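Local coordinates for NegoA.19184.a (PDB 5UEB), which is of unknown function, a DUF4265-family protein from Neisseria gonorrhoeae that pairs an antiparallel five-stranded sheet with a four-stranded sheet backed by two helices, at residues T79-V84 with S138-C143; I44-P49 with E108-V113. All blocks are in the same frame, centred on the assembly; numbering follows the deposited sequence.

Contact 1 (T79-V84 with S138-C143); sequences TINIVV and SYREAC
Thr79 N gives its hydrogen to Cys143 O at 2.8 Å. Thr79 O in turn accepts a hydrogen bond from Cys143 N at 3.1 Å. Ala142 and Cys143 both face Thr79, which makes a classic beta bulge, and the chain turns a corner at Ala142. Beyond it the strands run antiparallel, with Asn81–Arg140 and Val83–Ser138 as hydrogen-bonded pairs. Val83 and Ser138 exchange two backbone hydrogen bonds. Tyr139 CA lies 3.1 Å from Asn81 O, a CA-H...O contact between those bonds.

Ala142 CB lies obliquely beside the Asn81 amide, 3.5 Å from its OD1. The ND2 end makes a weak hydrogen bond to Ser112 OG in the neighbouring strand. On the other face Ile80 and Glu141 lie side by side, with Ile80 CD1 3.9 Å from Glu141 CG. The extended Glu141 chain carries OE1 to Tyr120 OH and Lys125 NZ. Tyr139 CG sits between its backbone N and carbonyl carbon (chi1 74°); the ring leads away from strand 79-84, and OH bonds to Asn129 OD1 of helix 122-133. Paired backbone bonds thus fix the register of this edge strand, while its polar ends tie the helix-facing side to residues beyond the sheet.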
loop_
_atom_site.group_PDB
_atom_site.type_symbol
_atom_site.label_atom_id
_atom_site.label_comp_id
_atom_site.label_asym_id
_atom_site.label_seq_id
_atom_site.Cartn_x
_atom_site.Cartn_y
_atom_site.Cartn_z
ATOM N N THR B 79 9.289 -0.103 -12.097
ATOM C CA THR B 79 10.612 -0.272 -11.496
ATOM C C THR B 79 10.939 -1.759 -11.422
ATOM O O THR B 79 10.182 -2.526 -10.822
ATOM C CB THR B 79 10.644 0.315 -10.083
ATOM O OG1 THR B 79 10.160 1.662 -10.101
ATOM C CG2 THR B 79 12.078 0.292 -9.506
ATOM N N ILE B 80 12.066 -2.157 -12.020
ATOM C CA ILE B 80 12.529 -3.544 -12.049
ATOM C C ILE B 80 13.894 -3.581 -11.378
ATOM O O ILE B 80 14.784 -2.808 -11.748
ATOM C CB ILE B 80 12.637 -4.069 -13.497
ATOM C CG1 ILE B 80 11.303 -3.922 -14.249
ATOM C CG2 ILE B 80 13.135 -5.519 -13.495
ATOM C CD1 ILE B 80 10.150 -4.702 -13.648
ATOM N N ASN B 81 14.060 -4.471 -10.394
ATOM C CA ASN B 81 15.350 -4.696 -9.739
ATOM C C ASN B 81 16.021 -5.879 -10.423
ATOM O O ASN B 81 15.373 -6.900 -10.668
ATOM C CB ASN B 81 15.192 -5.064 -8.264
ATOM C CG ASN B 81 14.336 -4.087 -7.456
ATOM O OD1 ASN B 81 13.627 -4.508 -6.546
ATOM N ND2 ASN B 81 14.436 -2.785 -7.744
ATOM N N ILE B 82 17.313 -5.753 -10.727
ATOM C CA ILE B 82 18.052 -6.812 -11.418
ATOM C C ILE B 82 19.379 -7.006 -10.706
ATOM O O ILE B 82 20.118 -6.040 -10.493
ATOM C CB ILE B 82 18.328 -6.476 -12.898
ATOM C CG1 ILE B 82 17.044 -6.060 -13.624
ATOM C CG2 ILE B 82 19.028 -7.667 -13.587
ATOM C CD1 ILE B 82 17.272 -5.609 -15.068
ATOM N N VAL B 83 19.705 -8.252 -10.378
ATOM C CA VAL B 83 21.000 -8.572 -9.788
ATOM C C VAL B 83 21.660 -9.647 -10.640
ATOM O O VAL B 83 20.984 -10.552 -11.142
ATOM C CB VAL B 83 20.866 -8.993 -8.312
ATOM C CG1 VAL B 83 20.072 -10.247 -8.186
ATOM C CG2 VAL B 83 22.239 -9.177 -7.683
ATOM N N VAL B 84 22.977 -9.531 -10.834
ATOM C CA VAL B 84 23.716 -10.457 -11.685
ATOM C C VAL B 84 24.871 -11.081 -10.912
ATOM O O VAL B 84 25.328 -10.574 -9.881
ATOM C CB VAL B 84 24.215 -9.831 -13.011
ATOM C CG1 VAL B 84 23.046 -9.438 -13.881
ATOM C CG2 VAL B 84 25.107 -8.628 -12.734
ATOM N N SER B 138 18.884 -12.590 -11.404
ATOM C CA SER B 138 17.551 -12.636 -10.826
ATOM C C SER B 138 16.936 -11.251 -10.948
ATOM O O SER B 138 17.652 -10.243 -10.969
ATOM C CB SER B 138 17.594 -13.021 -9.341
ATOM O OG SER B 138 18.135 -14.315 -9.170
ATOM N N TYR B 139 15.611 -11.201 -11.016
ATOM C CA TYR B 139 14.953 -9.915 -11.138
ATOM C C TYR B 139 13.662 -9.912 -10.341
ATOM O O TYR B 139 13.087 -10.958 -10.023
ATOM C CB TYR B 139 14.718 -9.520 -12.610
ATOM C CG TYR B 139 13.604 -10.265 -13.324
ATOM C CD1 TYR B 139 13.817 -11.527 -13.873
ATOM C CD2 TYR B 139 12.339 -9.700 -13.456
ATOM C CE1 TYR B 139 12.797 -12.204 -14.529
ATOM C CE2 TYR B 139 11.312 -10.369 -14.112
ATOM C CZ TYR B 139 11.546 -11.609 -14.654
ATOM O OH TYR B 139 10.520 -12.271 -15.299
ATOM N N ARG B 140 13.220 -8.701 -10.013
ATOM C CA ARG B 140 12.013 -8.492 -9.238
ATOM C C ARG B 140 11.224 -7.337 -9.840
ATOM O O ARG B 140 11.795 -6.304 -10.212
ATOM C CB ARG B 140 12.391 -8.165 -7.785
ATOM C CG ARG B 140 11.239 -7.789 -6.901
ATOM C CD ARG B 140 11.654 -7.908 -5.444
ATOM N NE ARG B 140 11.963 -9.287 -5.085
ATOM C CZ ARG B 140 11.078 -10.143 -4.583
ATOM N NH1 ARG B 140 9.823 -9.760 -4.377
ATOM N NH2 ARG B 140 11.449 -11.380 -4.287
ATOM N N GLU B 141 9.909 -7.520 -9.926
ATOM C CA GLU B 141 8.991 -6.451 -10.317
ATOM C C GLU B 141 8.672 -5.623 -9.081
ATOM O O GLU B 141 7.695 -5.868 -8.370
ATOM C CB GLU B 141 7.743 -7.038 -10.969
ATOM C CG GLU B 141 8.104 -7.742 -12.261
ATOM C CD GLU B 141 6.959 -8.503 -12.902
ATOM O OE1 GLU B 141 7.094 -8.821 -14.100
ATOM O OE2 GLU B 141 5.939 -8.794 -12.231
ATOM N N ALA B 142 9.532 -4.633 -8.813
ATOM C CA ALA B 142 9.383 -3.834 -7.602
ATOM C C ALA B 142 8.127 -2.980 -7.660
ATOM O O ALA B 142 7.429 -2.821 -6.649
ATOM C CB ALA B 142 10.622 -2.964 -7.406
ATOM N N CYS B 143 7.819 -2.424 -8.834
ATOM C CA CYS B 143 6.639 -1.580 -8.994
ATOM C C CYS B 143 6.168 -1.752 -10.431
ATOM O O CYS B 143 6.893 -1.374 -11.354
ATOM C CB CYS B 143 7.007 -0.120 -8.723
ATOM S SG CYS B 143 5.642 1.048 -8.850
#

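Contact 2 (I44-P49 with E108-V113); sequences IPLFAP and ENYLSV. With EDO (1,2-ethanediol), chain N.
The loop between strands 39-41 and 56-62 packs here on strand 110-115 of the four-stranded antiparallel sheet. Two side-chain hydroxyls of that strand bond to successive carbonyls of the loop. Tyr110 OH donates to Leu46 O at 2.7 Å, and Ser112 OG donates to Pro45 O, also at 2.7 Å. Both donors are tilted about 20° from the carbonyl planes. Tyr110 and Ser112 are two apart in the strand, so their side chains leave the same face and reach neighbouring residues of the loop. With chi1 at -159°, Ser112 OG points away from its own N and reaches Pro45 O.

Leu46 O lies at the edge of the Tyr110 ring, in its plane. Phe47 CE1 lies over one face of that ring, 3.5 Å above the plane and toward its rim, nearest to Tyr110 CZ. The two ring planes meet at 35° and their centroids are 5.0 Å apart, so the pair is oblique. The tyrosine is thus held by a bond at its hydroxyl and by a carbon over its rim.

Leu46 CD2 packs against both Tyr110 CE1 and Ser112 CB, 4.0 Å from the latter. The loop backbone has further partners: Glu27 accepts from Leu46 N, Phe47 N and Ala48 N, and Arg104 NH1 bonds to Ile44 O. A 1,2-ethanediol, probably from the crystallisation liquor, donates from its O2 to Pro49 O at 3.1 Å. This buried contact therefore joins a loop of the five-stranded-sheet half to the other sheet. At the start of the loop, Ile44 CG2 rests 3.7 Å from Ser112 OG, the same oxygen that bonds to Pro45 O.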
loop_
_atom_site.group_PDB
_atom_site.type_symbol
_atom_site.label_atom_id
_atom_site.label_comp_id
_atom_site.label_asym_id
_atom_site.label_seq_id
_atom_site.Cartn_x
_atom_site.Cartn_y
_atom_site.Cartn_z
ATOM N N ILE B 44 15.289 6.749 -9.215
ATOM C CA ILE B 44 14.747 5.391 -9.329
ATOM C C ILE B 44 14.958 4.682 -7.995
ATOM O O ILE B 44 16.109 4.550 -7.554
ATOM C CB ILE B 44 15.453 4.627 -10.451
ATOM C CG1 ILE B 44 15.263 5.352 -11.780
ATOM C CG2 ILE B 44 14.893 3.197 -10.544
ATOM C CD1 ILE B 44 16.150 4.814 -12.879
ATOM N N PRO B 45 13.910 4.203 -7.323
ATOM C CA PRO B 45 14.116 3.512 -6.041
ATOM C C PRO B 45 14.913 2.229 -6.242
ATOM O O PRO B 45 14.620 1.432 -7.134
ATOM C CB PRO B 45 12.686 3.216 -5.565
ATOM C CG PRO B 45 11.823 4.248 -6.289
ATOM C CD PRO B 45 12.478 4.362 -7.646
ATOM N N LEU B 46 15.943 2.043 -5.409
ATOM C CA LEU B 46 16.799 0.867 -5.526
ATOM C C LEU B 46 16.161 -0.363 -4.898
ATOM O O LEU B 46 16.276 -1.466 -5.444
ATOM C CB LEU B 46 18.162 1.129 -4.875
ATOM C CG LEU B 46 19.096 2.073 -5.636
ATOM C CD1 LEU B 46 20.322 2.381 -4.770
ATOM C CD2 LEU B 46 19.509 1.437 -6.958
ATOM N N PHE B 47 15.509 -0.203 -3.741
ATOM C CA PHE B 47 15.060 -1.352 -2.955
ATOM C C PHE B 47 13.620 -1.242 -2.469
ATOM O O PHE B 47 12.927 -2.262 -2.356
ATOM C CB PHE B 47 15.963 -1.541 -1.735
ATOM C CG PHE B 47 17.404 -1.730 -2.080
ATOM C CD1 PHE B 47 17.839 -2.913 -2.648
ATOM C CD2 PHE B 47 18.322 -0.722 -1.841
ATOM C CE1 PHE B 47 19.169 -3.086 -2.974
ATOM C CE2 PHE B 47 19.649 -0.891 -2.166
ATOM C CZ PHE B 47 20.068 -2.068 -2.737
ATOM N N ALA B 48 13.167 -0.039 -2.144
ATOM C CA ALA B 48 11.831 0.111 -1.594
ATOM C C ALA B 48 10.808 -0.300 -2.647
ATOM O O ALA B 48 10.915 0.120 -3.808
ATOM C CB ALA B 48 11.582 1.553 -1.154
ATOM N N PRO B 49 9.831 -1.124 -2.299
ATOM C CA PRO B 49 8.865 -1.598 -3.292
ATOM C C PRO B 49 7.720 -0.616 -3.515
ATOM O O PRO B 49 7.473 0.298 -2.723
ATOM C CB PRO B 49 8.340 -2.895 -2.661
ATOM C CG PRO B 49 8.454 -2.655 -1.188
ATOM C CD PRO B 49 9.707 -1.828 -1.008
ATOM N N GLU B 108 28.451 -2.836 -8.674
ATOM C CA GLU B 108 28.700 -3.385 -10.000
ATOM C C GLU B 108 27.728 -4.483 -10.412
ATOM O O GLU B 108 27.659 -4.803 -11.604
ATOM C CB GLU B 108 30.131 -3.916 -10.090
ATOM C CG GLU B 108 31.166 -2.821 -9.938
ATOM C CD GLU B 108 30.981 -1.716 -10.963
ATOM O OE1 GLU B 108 31.216 -1.972 -12.162
ATOM O OE2 GLU B 108 30.585 -0.597 -10.572
ATOM N N ASN B 109 26.974 -5.061 -9.478
ATOM C CA ASN B 109 26.160 -6.232 -9.787
ATOM C C ASN B 109 24.665 -6.014 -9.590
ATOM O O ASN B 109 23.900 -6.986 -9.633
ATOM C CB ASN B 109 26.622 -7.440 -8.968
ATOM C CG ASN B 109 28.093 -7.734 -9.150
ATOM O OD1 ASN B 109 28.896 -7.490 -8.254
ATOM N ND2 ASN B 109 28.456 -8.253 -10.317
ATOM N N TYR B 110 24.218 -4.780 -9.386
ATOM C CA TYR B 110 22.817 -4.513 -9.089
ATOM C C TYR B 110 22.373 -3.266 -9.828
ATOM O O TYR B 110 23.075 -2.246 -9.822
ATOM C CB TYR B 110 22.604 -4.295 -7.585
ATOM C CG TYR B 110 21.152 -4.181 -7.156
ATOM C CD1 TYR B 110 20.469 -2.964 -7.205
ATOM C CD2 TYR B 110 20.469 -5.292 -6.683
ATOM C CE1 TYR B 110 19.151 -2.866 -6.801
ATOM C CE2 TYR B 110 19.147 -5.206 -6.281
ATOM C CZ TYR B 110 18.495 -3.990 -6.334
ATOM O OH TYR B 110 17.182 -3.920 -5.929
ATOM N N LEU B 111 21.202 -3.349 -10.446
ATOM C CA LEU B 111 20.584 -2.222 -11.119
ATOM C C LEU B 111 19.121 -2.162 -10.734
ATOM O O LEU B 111 18.468 -3.194 -10.570
ATOM C CB LEU B 111 20.600 -2.411 -12.657
ATOM C CG LEU B 111 21.890 -2.210 -13.440
ATOM C CD1 LEU B 111 21.662 -2.543 -14.906
ATOM C CD2 LEU B 111 22.371 -0.774 -13.275
ATOM N N SER B 112 18.602 -0.951 -10.604
ATOM C CA SER B 112 17.167 -0.736 -10.643
ATOM C C SER B 112 16.863 0.054 -11.908
ATOM O O SER B 112 17.539 1.049 -12.198
ATOM C CB SER B 112 16.698 -0.013 -9.383
ATOM O OG SER B 112 15.325 -0.214 -9.156
ATOM N N VAL B 113 15.865 -0.405 -12.662
ATOM C CA VAL B 113 15.572 0.085 -14.004
ATOM C C VAL B 113 14.175 0.676 -14.025
ATOM O O VAL B 113 13.221 0.041 -13.561
ATOM C CB VAL B 113 15.688 -1.049 -15.036
ATOM C CG1 VAL B 113 15.417 -0.519 -16.441
ATOM C CG2 VAL B 113 17.062 -1.712 -14.933
HETATM C C1 EDO N . 4.966 1.311 -0.393
HETATM O O1 EDO N . 3.889 2.130 -0.867
HETATM C C2 EDO N . 6.254 2.119 -0.263
HETATM O O2 EDO N . 7.315 1.263 0.179
#

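From the N terminus, the chain forms strands 10-18, 24-33 and 39-41, then loop 44-49, whose partner strand 110-115 comes much later in the chain. Strands 56-62 and 65-73 complete the first sheet. Strand 78-84 begins the second. Contact 2 closes when 108-113 returns to the loop, 59 residues on. Contact 1 closes last, after helix 122-133, when 138-143 pairs with 79-84. The segments alternate along the chain, so the two closures cross. Strand 110-115 also pairs with 78-84, by Ile80 O to Val113 N and Ile82 N to Leu111 O. Contact 1 adds the edge strand of the second sheet, and contact 2 joins that sheet to the loop from the first.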